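Local coordinates for uncharacterized protein (Bacteroides caccae, PDB 3NO2), which is of unknown function but folds as a six-bladed beta-propeller related in sequence to Mal s 1 allergenic protein-like domains, at residues A[78-83]-A[126-131]; A[213-218]-A[226-231]. All coordinates share one frame; numbering follows the deposited sequence.

Contact 1. Residues A[78-83]-A[126-131]; sequences EMQTAR and QFRQIN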
# COMPACT_ATOMS: atom_id res chain seq x y z
N GLU A 78 -11.22 -10.73 0.61
CA GLU A 78 -10.22 -10.13 -0.27
C GLU A 78 -8.96 -9.84 0.53
O GLU A 78 -8.90 -8.93 1.39
CB GLU A 78 -10.72 -8.85 -0.90
CG GLU A 78 -11.96 -9.01 -1.77
CD GLU A 78 -12.31 -7.77 -2.56
OE1 GLU A 78 -11.56 -6.78 -2.54
OE2 GLU A 78 -13.37 -7.81 -3.24
N MSE A 79 -7.89 -10.56 0.22
CA MSE A 79 -6.59 -10.32 0.82
C MSE A 79 -5.99 -9.10 0.12
O MSE A 79 -5.61 -9.17 -1.06
CB MSE A 79 -5.69 -11.54 0.58
CG MSE A 79 -4.42 -11.46 1.36
SE MSE A 79 -4.55 -12.02 3.23
CE MSE A 79 -4.41 -13.90 2.97
N GLN A 80 -5.87 -8.00 0.86
CA GLN A 80 -5.45 -6.73 0.29
C GLN A 80 -4.23 -6.12 0.97
O GLN A 80 -3.65 -5.22 0.37
CB GLN A 80 -6.58 -5.71 0.30
CG GLN A 80 -7.78 -6.09 -0.57
CD GLN A 80 -7.61 -5.83 -2.04
OE1 GLN A 80 -6.55 -5.47 -2.52
NE2 GLN A 80 -8.68 -6.07 -2.79
N THR A 81 -3.85 -6.56 2.17
CA THR A 81 -2.66 -6.13 2.86
C THR A 81 -1.58 -7.18 2.75
O THR A 81 -1.85 -8.37 2.91
CB THR A 81 -2.96 -5.94 4.37
OG1 THR A 81 -3.91 -4.88 4.58
CG2 THR A 81 -1.72 -5.63 5.19
N ALA A 82 -0.35 -6.73 2.53
CA ALA A 82 0.83 -7.60 2.57
C ALA A 82 2.06 -6.70 2.74
O ALA A 82 2.46 -6.03 1.79
CB ALA A 82 0.92 -8.44 1.32
N ARG A 83 2.66 -6.68 3.92
CA ARG A 83 3.85 -5.86 4.20
C ARG A 83 4.82 -6.66 5.06
O ARG A 83 4.47 -7.67 5.67
CB ARG A 83 3.48 -4.54 4.88
CG ARG A 83 2.90 -4.74 6.28
CD ARG A 83 2.73 -3.46 7.02
NE ARG A 83 1.75 -2.58 6.42
CZ ARG A 83 2.01 -1.45 5.78
NH1 ARG A 83 3.25 -1.01 5.66
NH2 ARG A 83 1.01 -0.73 5.33
N GLN A 126 -13.98 -2.21 2.26
CA GLN A 126 -13.30 -2.14 3.55
C GLN A 126 -11.92 -1.49 3.38
O GLN A 126 -11.83 -0.28 3.18
CB GLN A 126 -13.25 -3.50 4.24
CG GLN A 126 -14.67 -4.01 4.59
CD GLN A 126 -14.69 -5.41 5.16
OE1 GLN A 126 -13.64 -6.00 5.46
NE2 GLN A 126 -15.89 -5.98 5.30
N PHE A 127 -10.84 -2.26 3.44
CA PHE A 127 -9.50 -1.69 3.46
C PHE A 127 -8.64 -2.21 2.33
O PHE A 127 -8.95 -3.18 1.62
CB PHE A 127 -8.82 -1.96 4.79
CG PHE A 127 -8.76 -3.42 5.18
CD1 PHE A 127 -7.79 -4.27 4.67
CD2 PHE A 127 -9.73 -3.95 6.02
CE1 PHE A 127 -7.75 -5.62 5.08
CE2 PHE A 127 -9.67 -5.27 6.41
CZ PHE A 127 -8.69 -6.07 5.93
N ARG A 128 -7.49 -1.54 2.17
CA ARG A 128 -6.41 -2.01 1.32
C ARG A 128 -5.21 -2.32 2.21
O ARG A 128 -5.02 -3.51 2.57
CB ARG A 128 -6.13 -1.05 0.17
CG ARG A 128 -7.31 -0.91 -0.76
CD ARG A 128 -7.60 -2.19 -1.56
NE ARG A 128 -8.78 -2.04 -2.42
CZ ARG A 128 -10.03 -2.21 -2.07
NH1 ARG A 128 -10.35 -2.62 -0.86
NH2 ARG A 128 -10.99 -1.90 -2.93
N GLN A 129 -4.41 -1.34 2.64
CA GLN A 129 -3.17 -1.59 3.36
C GLN A 129 -3.28 -1.22 4.85
O GLN A 129 -3.19 -0.05 5.22
CB GLN A 129 -2.02 -0.78 2.75
CG GLN A 129 -1.82 -1.00 1.26
CD GLN A 129 -0.44 -0.54 0.79
OE1 GLN A 129 0.24 0.25 1.45
NE2 GLN A 129 -0.01 -1.01 -0.38
N ILE A 130 -3.47 -2.22 5.68
CA ILE A 130 -3.38 -2.10 7.12
C ILE A 130 -1.91 -1.97 7.52
O ILE A 130 -1.02 -2.45 6.82
CB ILE A 130 -4.06 -3.31 7.77
CG1 ILE A 130 -5.57 -3.27 7.51
CG2 ILE A 130 -3.76 -3.40 9.28
CD1 ILE A 130 -6.38 -4.48 8.08
N ASN A 131 -1.65 -1.29 8.61
CA ASN A 131 -0.31 -1.11 9.17
C ASN A 131 -0.38 -1.35 10.70
O ASN A 131 -1.44 -1.50 11.27
CB ASN A 131 0.24 0.29 8.79
CG ASN A 131 1.74 0.33 8.71
OD1 ASN A 131 2.44 -0.57 9.18
ND2 ASN A 131 2.24 1.35 8.03

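Contact 2. Residues A[213-218]-A[226-231]; sequences FFVAQL and LYICNW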
# COMPACT_ATOMS: atom_id res chain seq x y z
N PHE A 213 -4.43 11.74 -8.82
CA PHE A 213 -5.64 10.97 -9.14
C PHE A 213 -6.04 10.19 -7.88
O PHE A 213 -6.41 10.83 -6.89
CB PHE A 213 -5.36 10.13 -10.37
CG PHE A 213 -5.22 10.97 -11.62
CD1 PHE A 213 -6.36 11.29 -12.36
CD2 PHE A 213 -4.05 11.54 -11.99
CE1 PHE A 213 -6.26 12.12 -13.50
CE2 PHE A 213 -3.97 12.35 -13.11
CZ PHE A 213 -5.05 12.63 -13.84
N PHE A 214 -5.91 8.86 -7.86
CA PHE A 214 -6.18 8.11 -6.62
C PHE A 214 -4.85 8.02 -5.90
O PHE A 214 -3.91 7.40 -6.40
CB PHE A 214 -6.72 6.72 -6.99
CG PHE A 214 -7.02 5.82 -5.83
CD1 PHE A 214 -6.00 5.19 -5.16
CD2 PHE A 214 -8.33 5.61 -5.43
CE1 PHE A 214 -6.28 4.37 -4.08
CE2 PHE A 214 -8.61 4.78 -4.38
CZ PHE A 214 -7.62 4.16 -3.68
N VAL A 215 -4.77 8.61 -4.73
CA VAL A 215 -3.53 8.63 -3.94
C VAL A 215 -3.47 7.28 -3.22
O VAL A 215 -4.22 7.02 -2.26
CB VAL A 215 -3.41 9.81 -3.00
CG1 VAL A 215 -2.14 9.71 -2.15
CG2 VAL A 215 -3.46 11.11 -3.79
N ALA A 216 -2.62 6.40 -3.75
CA ALA A 216 -2.42 5.01 -3.28
C ALA A 216 -1.19 5.01 -2.34
O ALA A 216 -1.00 5.94 -1.54
CB ALA A 216 -2.37 4.03 -4.44
N GLN A 217 -0.32 4.02 -2.40
CA GLN A 217 0.69 3.92 -1.36
C GLN A 217 1.63 5.12 -1.36
O GLN A 217 2.10 5.59 -2.42
CB GLN A 217 1.51 2.63 -1.49
CG GLN A 217 2.36 2.32 -0.27
CD GLN A 217 3.01 0.95 -0.33
OE1 GLN A 217 2.70 0.15 -1.22
NE2 GLN A 217 3.86 0.65 0.66
N LEU A 218 1.97 5.54 -0.15
CA LEU A 218 2.98 6.55 0.15
C LEU A 218 4.16 5.86 0.80
O LEU A 218 3.96 5.06 1.73
CB LEU A 218 2.37 7.57 1.12
CG LEU A 218 1.05 8.23 0.69
CD1 LEU A 218 0.53 9.10 1.87
CD2 LEU A 218 1.23 9.05 -0.57
N LEU A 226 9.38 11.47 -0.55
CA LEU A 226 8.23 10.56 -0.52
C LEU A 226 7.94 10.03 -1.92
O LEU A 226 7.85 10.82 -2.86
CB LEU A 226 7.00 11.38 -0.03
CG LEU A 226 5.70 10.65 0.23
CD1 LEU A 226 5.87 9.71 1.44
CD2 LEU A 226 4.54 11.62 0.50
N TYR A 227 7.75 8.72 -2.05
CA TYR A 227 7.11 8.16 -3.24
C TYR A 227 5.61 8.21 -3.08
O TYR A 227 5.08 7.88 -2.00
CB TYR A 227 7.52 6.70 -3.50
CG TYR A 227 8.96 6.46 -3.88
CD1 TYR A 227 9.56 7.08 -4.95
CD2 TYR A 227 9.71 5.54 -3.19
CE1 TYR A 227 10.89 6.84 -5.27
CE2 TYR A 227 11.03 5.31 -3.50
CZ TYR A 227 11.61 5.95 -4.54
OH TYR A 227 12.95 5.69 -4.88
N ILE A 228 4.93 8.58 -4.16
CA ILE A 228 3.46 8.59 -4.22
C ILE A 228 3.06 7.77 -5.43
O ILE A 228 3.42 8.09 -6.57
CB ILE A 228 2.90 10.01 -4.33
CG1 ILE A 228 3.41 10.90 -3.21
CG2 ILE A 228 1.37 9.96 -4.42
CD1 ILE A 228 3.07 12.39 -3.41
N CYS A 229 2.28 6.73 -5.21
CA CYS A 229 1.67 5.92 -6.24
C CYS A 229 0.37 6.62 -6.70
O CYS A 229 -0.56 6.79 -5.92
CB CYS A 229 1.37 4.51 -5.78
SG CYS A 229 2.83 3.58 -5.26
N ASN A 230 0.40 7.10 -7.94
CA ASN A 230 -0.64 7.98 -8.48
C ASN A 230 -1.55 7.22 -9.42
O ASN A 230 -1.41 7.28 -10.64
CB ASN A 230 0.06 9.13 -9.23
CG ASN A 230 -0.87 10.26 -9.59
OD1 ASN A 230 -1.88 10.46 -8.92
ND2 ASN A 230 -0.57 10.98 -10.68
N TRP A 231 -2.47 6.45 -8.84
CA TRP A 231 -3.20 5.42 -9.57
C TRP A 231 -4.36 6.05 -10.34
O TRP A 231 -5.17 6.81 -9.78
CB TRP A 231 -3.68 4.37 -8.55
CG TRP A 231 -4.33 3.14 -9.15
CD1 TRP A 231 -3.70 2.03 -9.64
CD2 TRP A 231 -5.73 2.89 -9.31
NE1 TRP A 231 -4.61 1.12 -10.09
CE2 TRP A 231 -5.86 1.62 -9.89
CE3 TRP A 231 -6.87 3.60 -8.98
CZ2 TRP A 231 -7.09 1.05 -10.15
CZ3 TRP A 231 -8.13 3.02 -9.26
CH2 TRP A 231 -8.21 1.79 -9.84

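Contact 1. Residues A[78-83]-A[126-131]
Thr81 and Arg83 reach the 126-131 loop through their first torsions. With chi1 at -64°, Thr81 sets OG1 opposite its own carbonyl carbon, facing the loop, while Arg83 places CG between backbone N and carbonyl carbon and bends at chi3, laying the guanidinium flat against the Asn131 amide (planes 7° apart). OG1 of Thr81 works both ways: it donates to Arg128 O at 2.7 Å and accepts from Ile130 N at 2.9 Å, the latter bond nearly straight. A small hydroxyl suits this spot because one atom bridges two peptide groups of a loop that forms no regular ladder with strand 78-84. Arg83 takes Ile130 O side-on: NE lies 2.8 Å from that oxygen, in the carbonyl plane on a lone pair, and NH2 reaches the same atom from above that plane. In the stack, Asn131 CG lies 3.4 Å from Arg83 CZ, and ND2 is held by Ser170 O. Toward the start of the strand, Gln80 lies side by side with Arg128, OE1 3.6 Å from Arg128 CD, its amide fixed by Asn40, Glu38 and Glu78. The Arg128 guanidinium is held by Phe127 O and His124 O as well as by a citrate, probably from the crystallisation liquor, which may mark an anion-accepting pocket. Gln80 and Thr81 both face Ala93, forming a classic beta bulge in the innermost strand of this propeller blade. Thr81 and Arg83 thus tie two peptide carbonyls and one peptide N-H of the loop to the strand, where the backbones themselves make no hydrogen bond to each other.

Contact 2. Residues A[213-218]-A[226-231]
Trp231 leans on Phe214 across the hairpin formed by strands 214-220 and 226-231. Its CB lies 3.7 Å from Phe214 O and 4.3 Å from Ala216 CB. With CG anti to the backbone N (chi1 -174°), the ring system turns its edge to the neighbour: CE3 meets Phe214 CB at 3.7 Å and then Phe214 CG. The six-membered ring completes a T-shaped pair, its edge toward the Phe214 face with the planes at 76°. On the five-membered ring, NE1 donates to Ser12 O, so the indole combines a broad apolar edge with one N-H donor. Beneath the rings the backbones of Phe214 and Trp231 form a hydrogen-bonded antiparallel pair. These are the first two strands of a four-stranded propeller blade, counted outward from the axis, and a beta bulge shifts their register by one between Val215 and Leu218. Around the bulge, Ala216 N bonds Cys229 O, and Cys229 N bonds Gln217 O at 3.0 Å. Branched aliphatics fill the sheet face that meets the preceding blade: Leu218 CD2 rests 3.9 Å from Ile228 CG1, both packing on Phe188. Just ahead of strand 214-220, Phe213 N donates to Asn230 OD1 at 2.9 Å, almost straight at 176°, while Asn230 ND2 bonds Gln211 O and Pro244 O; a short amide can serve donor and acceptors together.

Both contacts are buried near the middle of the propeller, their centres 15 Å apart, but they join different things. Contact 2 lies within one blade, where adjacent strands share regular backbone bonds and the side chains add mostly apolar and aromatic packing. Contact 1 instead links the innermost strand of one blade to the loop entering the next; there Thr81 and Arg83 side chains bond the loop's backbone, whereas in 213-218/226-231 backbone bonds backbone. Each inner strand has a bulge, against 90-95 for 78-84 and within the contact itself for 214-220. The two contacts meet where Gln129 NE2 probably bonds Gln217 OE1, which Thr270 also holds, tying non-adjacent blades together through polar side chains.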